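Local structure of putative transcriptional regulator, IclR family (Arthrobacter aurescens, 3OBF) at residues E73-V76 / R77-L80; E96-L99 / L100-E104; E116-I119 / E120-G123; Q150-L153 / N154-E158. The protein probably acts as a DNA-binding transcriptional regulator of the IclR family; this chain is its C-terminal, GAF-related domain. All coordinates share one frame; numbering follows the deposited sequence. Where two conformers were deposited one is given.

Contact 1: E73-V76 / R77-L80; sequences EDRV and RQLL
Glu73 and Asp74 both reach one turn along helix 73-82 to Arg77, forming a salt-bridge network within a single helix of the IclR C-terminal domain. The two carboxylates use different nitrogens of the guanidinium. Asp74 OD1 lies 2.9 Å from Arg77 NH1, at the edge of the group and in its plane. Glu73 OE2 comes to 2.8 Å from Arg77 NH2, but the hydrogen bond within this ion pair is weak and strongly bent (117°), and the two flat groups are almost perpendicular. With CG beside its backbone N (chi1 -72°) and the rest of the chain extended, Arg77 runs back along the helix and sets one face of its guanidinium over Glu73 CB. The two carboxylates probably balance the arginine's charge and limit the turning of its guanidinium.

The tightly packed side is apolar. Val76 and Leu80 lie alongside each other, CG1 of Val76 meeting CD1 of Leu80 at 4.0 Å. Both are buried, and Leu68 of helix 62-69 and Leu99 of helix 92-108 press on Val76. The backbone bond of the same pair, Leu80 N to Val76 O, is 3.0 Å long.

The looser side is polar. Arg75, bent at chi2 (57°), crosses the side chain of Leu79, whose CD2 sits over one guanidinium face, 3.8 Å from Arg75 NH1. Further out, a water molecule joins Arg75 to the exposed Gln78: it accepts from Arg75 NH1 at 2.7 Å and donates to Gln78 OE1 at 2.6 Å.

Contact 2: E96-L99 / L100-E104; sequences EAYL and LRLKE
Helix 92-108 packs against helices 62-69 and 73-82, and on its buried side Tyr98 meets Leu102 one turn further on. The leucine approaches the ring obliquely with both methyls: CD2 of Leu102 is 3.7 Å from Tyr98 CZ, and CD1 of Leu102 is 3.8 Å from Tyr98 CE2. Different first torsions bring them together, for Tyr98 CG is anti to the backbone N (chi1 -179°) whereas Leu102 CG stays beside its own (chi1 -62°). At the end of the ring, OH is hydrogen-bonded to Ala59 O, which ties the ring to the loop before helix 62-69. Replacing Tyr98 by alanine is likely to leave the Ala59 carbonyl without this mate and to open a gap beside the Leu102 methyls. Leu99 adds a more distant apolar touch, its CD2 standing 4.3 Å from Leu102 CD1. Regular backbone bonds hold the turn, such as Arg101 N to Ala97 O at 2.8 Å. CB of Arg101 rests 3.3 Å from Tyr98 O, while the guanidinium leads away to Gln65, Val112 O and Glu116. This is the i to i+4 packing of an aromatic and a leucine along the buried face of an amphipathic helix.

Contact 3: E116-I119 / E120-G123; sequences ETSI and EEVG
Ser118 and Glu121 close a type I beta turn in the loop that joins the antiparallel strands 111-114 and 121-129. Glu121 N donates to Ser118 O over 3.1 Å, with the N-H pointing nearly straight at the oxygen (167°). The donor nevertheless sits well above the carbonyl plane (55° out of it). The two side chains also touch: Glu121 CG lies 3.6 Å from Ser118 OG, and OE1 of the same glutamate is 3.7 Å from Ser118 CB. In Glu121, CG beside the backbone N (chi1 -41°) carries the extended chain alongside Ser118, bringing CD as well as CG near the serine OG. With an alanine in place of Glu121, the side chain of Ser118 would probably lose this neighbour and be freer to turn. At the exposed corner of the turn, Glu120 brings its CG to 3.9 Å from Ser118 OG.

Farther out, pairing beside and within strands 121-129 and 135-144 holds one end of the turn, Glu120 with Lys145 and Val122 with Ala143. On the other end Glu116 N is hydrogen-bonded to Asn113 OD1, and the amide nitrogen of that asparagine, ND2, is hydrogen-bonded to Thr117 OG1.

Contact 4: Q150-L153 / N154-E158; sequences QDTL and NSLGE
Residues 150-158 form the first turns of helix 150-170, with i to i+4 backbone bonds donated by Asn154, Ser155, Leu156 and Gly157, that from Leu156 N to Thr152 O being 2.8 Å long and that from Gly157 N to Leu153 O 2.9 Å. The side chains make few contacts with each other. Thr152 and Leu156 lie alongside and point the same way, CG2 of the threonine being 4.2 Å from CD1 of the leucine. That methyl is the branch that faces along the helix because it is the one anti to the backbone N, the hydroxyl having turned beside the N (chi1 -63°). Leu156 also leans on the backbone, its CG lying 3.4 Å from Thr152 O.

The helix lies against the antiparallel sheet of this IclR C-terminal domain, and Leu153 is one of the residues that meet it. Its side chain, with CG anti to the backbone N (chi1 -173°), is buried against Val122 and Val124 of strand 121-129 and against Val112 and Phe114 of strand 111-114. Leu156 adds a second contact with Val124. Gly157 belongs to the buried residues as well, and it presents only its backbone.

Gln150, Asp151, Asn154 and Ser155 are on the exposed side. There the packing is mostly of CB atoms on carbonyl oxygens about one turn back: CB of Ser155 is 3.4 Å from Thr152 O, and CB of Asn154 is 3.7 Å from Asp151 O.

Contacts 1 and 2 lie on consecutive helices that pack together, their centres 12 Å apart. Glu73 OE1 and Lys103 NZ form a salt bridge of 3.0 Å between them, Val76 CG1 meets Leu99 CD2 at 3.8 Å, and Arg77 NH2 with Glu96 OE2 makes a weak, long ion pair (3.7 Å). Contact 2 is tied to contact 3 through the 2.8 Å salt bridge of Arg101 NH2 with Glu116 OE2. Contact 3 meets contact 4 where helix 150-170 packs on strand 121-129, the side chains of Val122 and Leu153 touching. Contacts 1 and 4 do not touch: they lie on opposite sides of the chain's centre, their own centres 29 Å apart.

Contact 1: E73-V76 / R77-L80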
ATOM      1  N   GLU A  73       8.186  14.204  -7.971  1.00 38.12           N
ATOM      2  CA  GLU A  73       8.676  13.377  -9.099  1.00 39.38           C
ATOM      3  C   GLU A  73      10.173  13.163  -9.057  1.00 38.77           C
ATOM      4  O   GLU A  73      10.653  12.045  -9.192  1.00 38.64           O
ATOM      5  CB  GLU A  73       8.305  13.986 -10.459  1.00 40.55           C
ATOM      6  CG  GLU A  73       7.014  13.397 -11.058  1.00 46.87           C
ATOM      7  CD  GLU A  73       6.643  13.929 -12.455  1.00 54.04           C
ATOM      8  OE1 GLU A  73       5.428  13.851 -12.792  1.00 57.69           O
ATOM      9  OE2 GLU A  73       7.536  14.421 -13.202  1.00 57.23           O
ATOM     10  N   ASP A  74      10.903  14.243  -8.832  1.00 38.55           N
ATOM     11  CA  ASP A  74      12.364  14.202  -8.828  1.00 38.81           C
ATOM     12  C   ASP A  74      12.909  13.373  -7.692  1.00 36.68           C
ATOM     13  O   ASP A  74      13.903  12.705  -7.858  1.00 37.00           O
ATOM     14  CB  ASP A  74      12.909  15.634  -8.811  1.00 40.22           C
ATOM     15  CG  ASP A  74      12.122  16.552  -9.758  1.00 45.76           C
ATOM     16  OD1 ASP A  74      12.522  16.668 -10.951  1.00 49.67           O
ATOM     17  OD2 ASP A  74      11.051  17.090  -9.324  1.00 51.12           O
ATOM     18  N   ARG A  75      12.242  13.406  -6.546  1.00 34.82           N
ATOM     19  CA  ARG A  75      12.567  12.537  -5.433  1.00 33.21           C
ATOM     20  C   ARG A  75      12.328  11.059  -5.809  1.00 31.77           C
ATOM     21  O   ARG A  75      13.108  10.171  -5.446  1.00 30.35           O
ATOM     22  CB  ARG A  75      11.755  12.936  -4.186  1.00 33.49           C
ATOM     23  CG  ARG A  75      11.945  12.023  -2.917  1.00 33.95           C
ATOM     24  CD  ARG A  75      13.413  11.899  -2.429  1.00 34.15           C
ATOM     25  NE  ARG A  75      13.449  11.201  -1.137  1.00 34.87           N
ATOM     26  CZ  ARG A  75      14.526  10.622  -0.602  1.00 35.04           C
ATOM     27  NH1 ARG A  75      15.676  10.646  -1.254  1.00 32.87           N
ATOM     28  NH2 ARG A  75      14.447   9.991   0.585  1.00 35.85           N
ATOM     29  N   VAL A  76      11.245  10.793  -6.524  1.00 30.65           N
ATOM     30  CA  VAL A  76      10.997   9.434  -6.982  1.00 29.80           C
ATOM     31  C   VAL A  76      12.140   9.011  -7.923  1.00 31.34           C
ATOM     32  O   VAL A  76      12.729   7.922  -7.751  1.00 31.14           O
ATOM     33  CB  VAL A  76       9.584   9.279  -7.588  1.00 29.36           C
ATOM     34  CG1 VAL A  76       9.389   7.899  -8.201  1.00 27.84           C
ATOM     35  CG2 VAL A  76       8.493   9.551  -6.526  1.00 27.58           C
ATOM     36  N   ARG A  77      12.510   9.893  -8.844  1.00 32.56           N
ATOM     37  CA  ARG A  77      13.632   9.627  -9.759  1.00 35.38           C
ATOM     38  C   ARG A  77      14.937   9.309  -9.014  1.00 35.58           C
ATOM     39  O   ARG A  77      15.639   8.338  -9.325  1.00 35.89           O
ATOM     40  CB  ARG A  77      13.872  10.813 -10.709  1.00 36.53           C
ATOM     41  CG  ARG A  77      12.807  10.972 -11.784  1.00 41.56           C
ATOM     42  CD  ARG A  77      13.110  12.150 -12.805  1.00 48.74           C
ATOM     43  NE  ARG A  77      11.880  12.441 -13.555  1.00 55.55           N
ATOM     44  CZ  ARG A  77      11.167  13.576 -13.463  1.00 59.53           C
ATOM     45  NH1 ARG A  77      11.577  14.592 -12.689  1.00 61.24           N
ATOM     46  NH2 ARG A  77      10.041  13.715 -14.172  1.00 59.81           N
ATOM     47  N   GLN A  78      15.251  10.130  -8.028  1.00 35.83           N
ATOM     48  CA  GLN A  78      16.444   9.942  -7.242  1.00 36.60           C
ATOM     49  C   GLN A  78      16.451   8.618  -6.481  1.00 35.81           C
ATOM     50  O   GLN A  78      17.462   7.926  -6.471  1.00 36.38           O
ATOM     51  CB  GLN A  78      16.623  11.133  -6.309  1.00 38.13           C
ATOM     52  CG  GLN A  78      16.837  12.427  -7.108  1.00 41.45           C
ATOM     53  CD  GLN A  78      16.604  13.696  -6.309  1.00 45.90           C
ATOM     54  OE1 GLN A  78      16.027  13.672  -5.211  1.00 46.92           O
ATOM     55  NE2 GLN A  78      17.044  14.833  -6.870  1.00 48.23           N
ATOM     56  N   LEU A  79      15.334   8.270  -5.851  1.00 34.26           N
ATOM     57  CA  LEU A  79      15.184   6.989  -5.161  1.00 33.51           C
ATOM     58  C   LEU A  79      15.334   5.789  -6.100  1.00 33.35           C
ATOM     59  O   LEU A  79      15.919   4.768  -5.736  1.00 33.93           O
ATOM     60  CB  LEU A  79      13.823   6.921  -4.436  1.00 32.69           C
ATOM     61  CG  LEU A  79      13.731   7.723  -3.133  1.00 32.44           C
ATOM     62  CD1 LEU A  79      12.287   7.841  -2.687  1.00 27.99           C
ATOM     63  CD2 LEU A  79      14.581   7.061  -2.028  1.00 31.34           C
ATOM     64  N   LEU A  80      14.830   5.885  -7.314  1.00 33.50           N
ATOM     65  CA  LEU A  80      15.000   4.747  -8.222  1.00 34.21           C
ATOM     66  C   LEU A  80      16.441   4.629  -8.745  1.00 35.40           C
ATOM     67  O   LEU A  80      17.025   3.553  -8.681  1.00 35.42           O
ATOM     68  CB  LEU A  80      13.984   4.796  -9.359  1.00 34.23           C
ATOM     69  CG  LEU A  80      12.508   4.662  -8.945  1.00 34.24           C
ATOM     70  CD1 LEU A  80      11.582   5.095 -10.071  1.00 33.39           C
ATOM     71  CD2 LEU A  80      12.204   3.232  -8.540  1.00 34.48           C
TER
HETATM   72  O   HOH W   1      16.714  12.292  -3.168  1.00 45.65           O

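Contact 2: E96-L99 / L100-E104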
ATOM      1  N   GLU A  96       9.355   6.907 -16.358  1.00 51.71           N
ATOM      2  CA  GLU A  96       8.168   7.639 -16.781  1.00 52.86           C
ATOM      3  C   GLU A  96       6.892   6.788 -16.695  1.00 51.72           C
ATOM      4  O   GLU A  96       5.852   7.276 -16.241  1.00 51.90           O
ATOM      5  CB  GLU A  96       8.346   8.208 -18.204  1.00 54.50           C
ATOM      6  CG  GLU A  96       9.376   9.358 -18.305  1.00 59.13           C
ATOM      7  CD  GLU A  96       9.099  10.529 -17.328  1.00 63.28           C
ATOM      8  OE1 GLU A  96       7.915  10.915 -17.151  1.00 64.96           O
ATOM      9  OE2 GLU A  96      10.070  11.071 -16.737  1.00 65.68           O
ATOM     10  N   ALA A  97       6.969   5.531 -17.130  1.00 50.57           N
ATOM     11  CA  ALA A  97       5.829   4.619 -16.993  1.00 49.48           C
ATOM     12  C   ALA A  97       5.471   4.448 -15.515  1.00 47.60           C
ATOM     13  O   ALA A  97       4.281   4.438 -15.148  1.00 47.48           O
ATOM     14  CB  ALA A  97       6.128   3.274 -17.621  1.00 49.83           C
ATOM     15  N   TYR A  98       6.501   4.321 -14.667  1.00 45.19           N
ATOM     16  CA  TYR A  98       6.285   4.096 -13.238  1.00 42.51           C
ATOM     17  C   TYR A  98       5.603   5.299 -12.603  1.00 41.99           C
ATOM     18  O   TYR A  98       4.702   5.147 -11.795  1.00 40.67           O
ATOM     19  CB  TYR A  98       7.591   3.765 -12.509  1.00 41.43           C
ATOM     20  CG  TYR A  98       7.368   3.503 -11.035  1.00 38.76           C
ATOM     21  CD1 TYR A  98       6.912   2.257 -10.579  1.00 35.79           C
ATOM     22  CD2 TYR A  98       7.593   4.501 -10.095  1.00 36.56           C
ATOM     23  CE1 TYR A  98       6.703   2.022  -9.227  1.00 33.92           C
ATOM     24  CE2 TYR A  98       7.382   4.275  -8.739  1.00 34.12           C
ATOM     25  CZ  TYR A  98       6.934   3.043  -8.318  1.00 32.52           C
ATOM     26  OH  TYR A  98       6.752   2.836  -6.986  1.00 32.19           O
ATOM     27  N   LEU A  99       6.030   6.491 -13.010  1.00 42.53           N
ATOM     28  CA  LEU A  99       5.433   7.744 -12.549  1.00 42.96           C
ATOM     29  C   LEU A  99       3.961   7.864 -12.950  1.00 43.38           C
ATOM     30  O   LEU A  99       3.158   8.366 -12.160  1.00 43.16           O
ATOM     31  CB  LEU A  99       6.221   8.964 -13.071  1.00 42.60           C
ATOM     32  CG  LEU A  99       7.550   9.249 -12.346  1.00 42.84           C
ATOM     33  CD1 LEU A  99       8.437  10.333 -13.047  1.00 42.19           C
ATOM     34  CD2 LEU A  99       7.333   9.625 -10.900  1.00 42.33           C
ATOM     35  N   LEU A 100       3.628   7.426 -14.168  1.00 43.97           N
ATOM     36  CA  LEU A 100       2.238   7.411 -14.641  1.00 44.90           C
ATOM     37  C   LEU A 100       1.447   6.392 -13.847  1.00 43.89           C
ATOM     38  O   LEU A 100       0.307   6.651 -13.454  1.00 44.31           O
ATOM     39  CB  LEU A 100       2.161   7.088 -16.141  1.00 46.53           C
ATOM     40  CG  LEU A 100       0.805   6.876 -16.846  1.00 49.74           C
ATOM     41  CD1 LEU A 100      -0.241   7.969 -16.529  1.00 53.32           C
ATOM     42  CD2 LEU A 100       0.972   6.774 -18.358  1.00 52.14           C
ATOM     43  N   ARG A 101       2.075   5.249 -13.577  1.00 42.20           N
ATOM     44  CA  ARG A 101       1.455   4.203 -12.773  1.00 40.87           C
ATOM     45  C   ARG A 101       1.085   4.733 -11.368  1.00 39.16           C
ATOM     46  O   ARG A 101       0.061   4.364 -10.799  1.00 39.11           O
ATOM     47  CB  ARG A 101       2.381   2.995 -12.714  1.00 40.72           C
ATOM     48  CG  ARG A 101       1.716   1.711 -12.346  1.00 43.65           C
ATOM     49  CD  ARG A 101       2.749   0.739 -11.769  1.00 44.36           C
ATOM     50  NE  ARG A 101       2.092  -0.404 -11.130  1.00 45.21           N
ATOM     51  CZ  ARG A 101       2.066  -1.647 -11.612  1.00 42.87           C
ATOM     52  NH1 ARG A 101       2.675  -1.943 -12.754  1.00 41.87           N
ATOM     53  NH2 ARG A 101       1.437  -2.593 -10.932  1.00 39.92           N
ATOM     54  N   LEU A 102       1.911   5.627 -10.841  1.00 37.70           N
ATOM     55  CA  LEU A 102       1.637   6.302  -9.582  1.00 37.15           C
ATOM     56  C   LEU A 102       0.379   7.180  -9.681  1.00 37.96           C
ATOM     57  O   LEU A 102      -0.557   7.034  -8.883  1.00 38.73           O
ATOM     58  CB  LEU A 102       2.866   7.110  -9.109  1.00 35.70           C
ATOM     59  CG  LEU A 102       4.152   6.329  -8.803  1.00 33.21           C
ATOM     60  CD1 LEU A 102       5.131   7.230  -8.114  1.00 30.05           C
ATOM     61  CD2 LEU A 102       3.886   5.038  -7.962  1.00 28.53           C
ATOM     62  N   LYS A 103       0.335   8.047 -10.681  1.00 38.96           N
ATOM     63  CA  LYS A 103      -0.822   8.925 -10.867  1.00 40.96           C
ATOM     64  C   LYS A 103      -2.102   8.116 -11.073  1.00 40.94           C
ATOM     65  O   LYS A 103      -3.147   8.473 -10.533  1.00 41.60           O
ATOM     66  CB  LYS A 103      -0.615   9.904 -12.034  1.00 41.80           C
ATOM     67  CG  LYS A 103       0.217  11.159 -11.672  1.00 45.62           C
ATOM     68  CD  LYS A 103       0.643  11.920 -12.948  1.00 52.32           C
ATOM     69  CE  LYS A 103       1.839  12.818 -12.679  1.00 54.79           C
ATOM     70  NZ  LYS A 103       2.794  12.717 -13.803  1.00 56.79           N
ATOM     71  N   GLU A 104      -2.017   7.026 -11.834  1.00 40.70           N
ATOM     72  CA  GLU A 104      -3.193   6.189 -12.069  1.00 41.13           C
ATOM     73  C   GLU A 104      -3.721   5.576 -10.778  1.00 40.10           C
ATOM     74  O   GLU A 104      -4.925   5.396 -10.611  1.00 40.69           O
ATOM     75  CB  GLU A 104      -2.908   5.128 -13.128  1.00 41.66           C
ATOM     76  CG  GLU A 104      -2.737   5.774 -14.529  1.00 44.84           C
ATOM     77  CD  GLU A 104      -2.465   4.776 -15.635  1.00 49.54           C
ATOM     78  OE1 GLU A 104      -1.832   3.730 -15.362  1.00 51.45           O
ATOM     79  OE2 GLU A 104      -2.900   5.037 -16.783  1.00 53.06           O
TER

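Contact 3: E116-I119 / E120-G123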
ATOM      1  N   GLU A 116       4.032  -9.002  -9.107  1.00 45.35           N
ATOM      2  CA  GLU A 116       5.057  -8.221  -9.775  1.00 46.68           C
ATOM      3  C   GLU A 116       6.360  -7.992  -8.973  1.00 47.46           C
ATOM      4  O   GLU A 116       7.348  -7.526  -9.535  1.00 46.93           O
ATOM      5  CB  GLU A 116       4.474  -6.886 -10.247  1.00 46.25           C
ATOM      6  CG  GLU A 116       3.384  -7.013 -11.308  1.00 46.87           C
ATOM      7  CD  GLU A 116       2.732  -5.672 -11.594  1.00 47.75           C
ATOM      8  OE1 GLU A 116       3.298  -4.898 -12.400  1.00 46.89           O
ATOM      9  OE2 GLU A 116       1.655  -5.385 -11.004  1.00 48.90           O
ATOM     10  N   THR A 117       6.354  -8.301  -7.675  1.00 48.09           N
ATOM     11  CA  THR A 117       7.591  -8.321  -6.888  1.00 49.15           C
ATOM     12  C   THR A 117       7.962  -9.759  -6.530  1.00 50.94           C
ATOM     13  O   THR A 117       9.117 -10.076  -6.263  1.00 51.20           O
ATOM     14  CB  THR A 117       7.467  -7.492  -5.600  1.00 48.31           C
ATOM     15  OG1 THR A 117       6.448  -8.051  -4.768  1.00 47.10           O
ATOM     16  CG2 THR A 117       7.103  -6.069  -5.929  1.00 47.59           C
ATOM     17  N   SER A 118       6.946 -10.611  -6.520  1.00 52.71           N
ATOM     18  CA  SER A 118       7.064 -12.020  -6.187  1.00 55.13           C
ATOM     19  C   SER A 118       5.903 -12.734  -6.903  1.00 55.80           C
ATOM     20  O   SER A 118       4.734 -12.341  -6.735  1.00 55.48           O
ATOM     21  CB  SER A 118       6.992 -12.195  -4.658  1.00 55.26           C
ATOM     22  OG  SER A 118       6.850 -13.565  -4.314  1.00 57.21           O
ATOM     23  N   ILE A 119       6.220 -13.754  -7.716  1.00 57.55           N
ATOM     24  CA  ILE A 119       5.208 -14.459  -8.545  1.00 58.46           C
ATOM     25  C   ILE A 119       4.044 -15.092  -7.753  1.00 58.25           C
ATOM     26  O   ILE A 119       2.991 -15.400  -8.326  1.00 58.59           O
ATOM     27  CB  ILE A 119       5.837 -15.546  -9.478  1.00 59.41           C
ATOM     28  CG1 ILE A 119       6.876 -16.379  -8.709  1.00 60.72           C
ATOM     29  CG2 ILE A 119       6.415 -14.903 -10.762  1.00 60.04           C
ATOM     30  CD1 ILE A 119       7.396 -17.613  -9.467  1.00 61.46           C
ATOM     31  N   GLU A 120       4.239 -15.294  -6.449  1.00 57.74           N
ATOM     32  CA  GLU A 120       3.235 -15.945  -5.597  1.00 57.02           C
ATOM     33  C   GLU A 120       2.549 -14.974  -4.598  1.00 54.70           C
ATOM     34  O   GLU A 120       1.872 -15.404  -3.657  1.00 54.38           O
ATOM     35  CB  GLU A 120       3.853 -17.162  -4.870  1.00 58.22           C
ATOM     36  CG  GLU A 120       4.704 -16.801  -3.622  1.00 60.79           C
ATOM     37  CD  GLU A 120       5.388 -18.008  -2.962  1.00 64.28           C
ATOM     38  OE1 GLU A 120       6.115 -18.766  -3.666  1.00 64.75           O
ATOM     39  OE2 GLU A 120       5.203 -18.179  -1.731  1.00 65.05           O
ATOM     40  N   GLU A 121       2.738 -13.669  -4.788  1.00 52.08           N
ATOM     41  CA  GLU A 121       2.057 -12.705  -3.920  1.00 49.17           C
ATOM     42  C   GLU A 121       1.426 -11.581  -4.711  1.00 45.92           C
ATOM     43  O   GLU A 121       1.955 -11.126  -5.715  1.00 45.74           O
ATOM     44  CB  GLU A 121       2.998 -12.089  -2.877  1.00 50.12           C
ATOM     45  CG  GLU A 121       4.003 -13.012  -2.193  1.00 52.84           C
ATOM     46  CD  GLU A 121       5.015 -12.210  -1.356  1.00 56.19           C
ATOM     47  OE1 GLU A 121       5.261 -11.006  -1.653  1.00 57.13           O
ATOM     48  OE2 GLU A 121       5.559 -12.782  -0.389  1.00 58.73           O
ATOM     49  N   VAL A 122       0.309 -11.107  -4.199  1.00 42.21           N
ATOM     50  CA  VAL A 122      -0.448 -10.026  -4.792  1.00 38.66           C
ATOM     51  C   VAL A 122      -0.615  -8.950  -3.700  1.00 36.12           C
ATOM     52  O   VAL A 122      -0.447  -9.251  -2.523  1.00 35.27           O
ATOM     53  CB  VAL A 122      -1.778 -10.612  -5.246  1.00 38.77           C
ATOM     54  CG1 VAL A 122      -2.951  -9.710  -4.990  1.00 38.98           C
ATOM     55  CG2 VAL A 122      -1.694 -11.083  -6.676  1.00 38.92           C
ATOM     56  N   GLY A 123      -0.931  -7.712  -4.082  1.00 33.63           N
ATOM     57  CA  GLY A 123      -1.227  -6.668  -3.120  1.00 30.48           C
ATOM     58  C   GLY A 123      -1.988  -5.488  -3.680  1.00 29.26           C
ATOM     59  O   GLY A 123      -1.812  -5.100  -4.848  1.00 29.79           O
TER

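Contact 4: Q150-L153 / N154-E158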
ATOM      1  N   GLN A 150      -7.434 -11.556 -11.195  1.00 55.56           N
ATOM      2  CA  GLN A 150      -7.539 -10.128 -11.473  1.00 56.03           C
ATOM      3  C   GLN A 150      -8.852  -9.540 -10.944  1.00 55.06           C
ATOM      4  O   GLN A 150      -8.868  -8.431 -10.420  1.00 55.67           O
ATOM      5  CB  GLN A 150      -7.348  -9.818 -12.964  1.00 56.99           C
ATOM      6  CG  GLN A 150      -7.111  -8.323 -13.233  1.00 60.47           C
ATOM      7  CD  GLN A 150      -6.174  -8.062 -14.423  1.00 64.93           C
ATOM      8  OE1 GLN A 150      -6.008  -8.910 -15.314  1.00 66.43           O
ATOM      9  NE2 GLN A 150      -5.557  -6.875 -14.436  1.00 66.29           N
ATOM     10  N   ASP A 151      -9.935 -10.289 -11.071  1.00 53.94           N
ATOM     11  CA  ASP A 151     -11.237  -9.848 -10.592  1.00 52.81           C
ATOM     12  C   ASP A 151     -11.308  -9.699  -9.067  1.00 50.70           C
ATOM     13  O   ASP A 151     -11.829  -8.704  -8.577  1.00 50.19           O
ATOM     14  CB  ASP A 151     -12.313 -10.824 -11.083  1.00 53.41           C
ATOM     15  CG  ASP A 151     -12.306 -10.977 -12.603  1.00 55.86           C
ATOM     16  OD1 ASP A 151     -11.943  -9.984 -13.271  1.00 57.92           O
ATOM     17  OD2 ASP A 151     -12.663 -12.071 -13.139  1.00 56.64           O
ATOM     18  N   THR A 152     -10.833 -10.729  -8.347  1.00 48.86           N
ATOM     19  CA  THR A 152     -10.744 -10.755  -6.882  1.00 46.32           C
ATOM     20  C   THR A 152      -9.881  -9.563  -6.442  1.00 44.61           C
ATOM     21  O   THR A 152     -10.240  -8.836  -5.514  1.00 43.05           O
ATOM     22  CB  THR A 152     -10.109 -12.089  -6.361  1.00 46.44           C
ATOM     23  OG1 THR A 152     -10.928 -13.206  -6.714  1.00 47.67           O
ATOM     24  CG2 THR A 152      -9.936 -12.087  -4.833  1.00 45.28           C
ATOM     25  N   LEU A 153      -8.760  -9.379  -7.145  1.00 43.37           N
ATOM     26  CA  LEU A 153      -7.848  -8.236  -6.949  1.00 42.86           C
ATOM     27  C   LEU A 153      -8.548  -6.882  -7.020  1.00 42.21           C
ATOM     28  O   LEU A 153      -8.387  -6.058  -6.120  1.00 41.04           O
ATOM     29  CB  LEU A 153      -6.715  -8.270  -7.978  1.00 43.24           C
ATOM     30  CG  LEU A 153      -5.582  -7.254  -7.830  1.00 43.60           C
ATOM     31  CD1 LEU A 153      -4.644  -7.682  -6.722  1.00 42.82           C
ATOM     32  CD2 LEU A 153      -4.850  -7.127  -9.178  1.00 45.74           C
ATOM     33  N   ASN A 154      -9.321  -6.658  -8.084  1.00 42.06           N
ATOM     34  CA  ASN A 154     -10.107  -5.427  -8.183  1.00 42.45           C
ATOM     35  C   ASN A 154     -11.077  -5.235  -7.026  1.00 40.82           C
ATOM     36  O   ASN A 154     -11.228  -4.141  -6.511  1.00 40.39           O
ATOM     37  CB  ASN A 154     -10.801  -5.290  -9.547  1.00 43.87           C
ATOM     38  CG  ASN A 154      -9.865  -4.709 -10.599  1.00 47.98           C
ATOM     39  OD1 ASN A 154      -9.033  -5.417 -11.179  1.00 52.48           O
ATOM     40  ND2 ASN A 154      -9.990  -3.402 -10.843  1.00 51.85           N
ATOM     41  N   SER A 155     -11.708  -6.316  -6.600  1.00 39.78           N
ATOM     42  CA  SER A 155     -12.567  -6.263  -5.435  1.00 38.22           C
ATOM     43  C   SER A 155     -11.825  -5.989  -4.113  1.00 36.22           C
ATOM     44  O   SER A 155     -12.340  -5.265  -3.265  1.00 36.33           O
ATOM     45  CB  SER A 155     -13.352  -7.554  -5.326  1.00 38.84           C
ATOM     46  OG  SER A 155     -14.335  -7.366  -4.342  1.00 40.75           O
ATOM     47  N   LEU A 156     -10.643  -6.580  -3.919  1.00 34.07           N
ATOM     48  CA  LEU A 156      -9.790  -6.233  -2.762  1.00 32.33           C
ATOM     49  C   LEU A 156      -9.413  -4.744  -2.756  1.00 31.12           C
ATOM     50  O   LEU A 156      -9.486  -4.070  -1.722  1.00 29.11           O
ATOM     51  CB  LEU A 156      -8.536  -7.115  -2.689  1.00 31.76           C
ATOM     52  CG  LEU A 156      -8.877  -8.595  -2.391  1.00 32.38           C
ATOM     53  CD1 LEU A 156      -7.656  -9.489  -2.459  1.00 30.39           C
ATOM     54  CD2 LEU A 156      -9.518  -8.724  -1.023  1.00 32.62           C
ATOM     55  N   GLY A 157      -9.044  -4.234  -3.932  1.00 31.14           N
ATOM     56  CA  GLY A 157      -8.668  -2.826  -4.095  1.00 31.30           C
ATOM     57  C   GLY A 157      -9.755  -1.872  -3.642  1.00 31.49           C
ATOM     58  O   GLY A 157      -9.487  -0.886  -2.949  1.00 31.58           O
ATOM     59  N   GLU A 158     -10.987  -2.156  -4.043  0.50 31.66           N
ATOM     60  CA  GLU A 158     -12.131  -1.339  -3.633  0.50 32.14           C
ATOM     61  C   GLU A 158     -12.319  -1.433  -2.127  0.50 31.35           C
ATOM     62  O   GLU A 158     -12.565  -0.427  -1.457  0.50 31.38           O
ATOM     63  CB  GLU A 158     -13.411  -1.798  -4.347  0.50 32.69           C
ATOM     64  CG  GLU A 158     -14.682  -1.077  -3.896  0.50 35.02           C
ATOM     65  CD  GLU A 158     -15.909  -1.471  -4.733  0.50 38.23           C
ATOM     66  OE1 GLU A 158     -15.726  -2.020  -5.844  0.50 39.38           O
ATOM     67  OE2 GLU A 158     -17.054  -1.221  -4.290  0.50 40.12           O
TER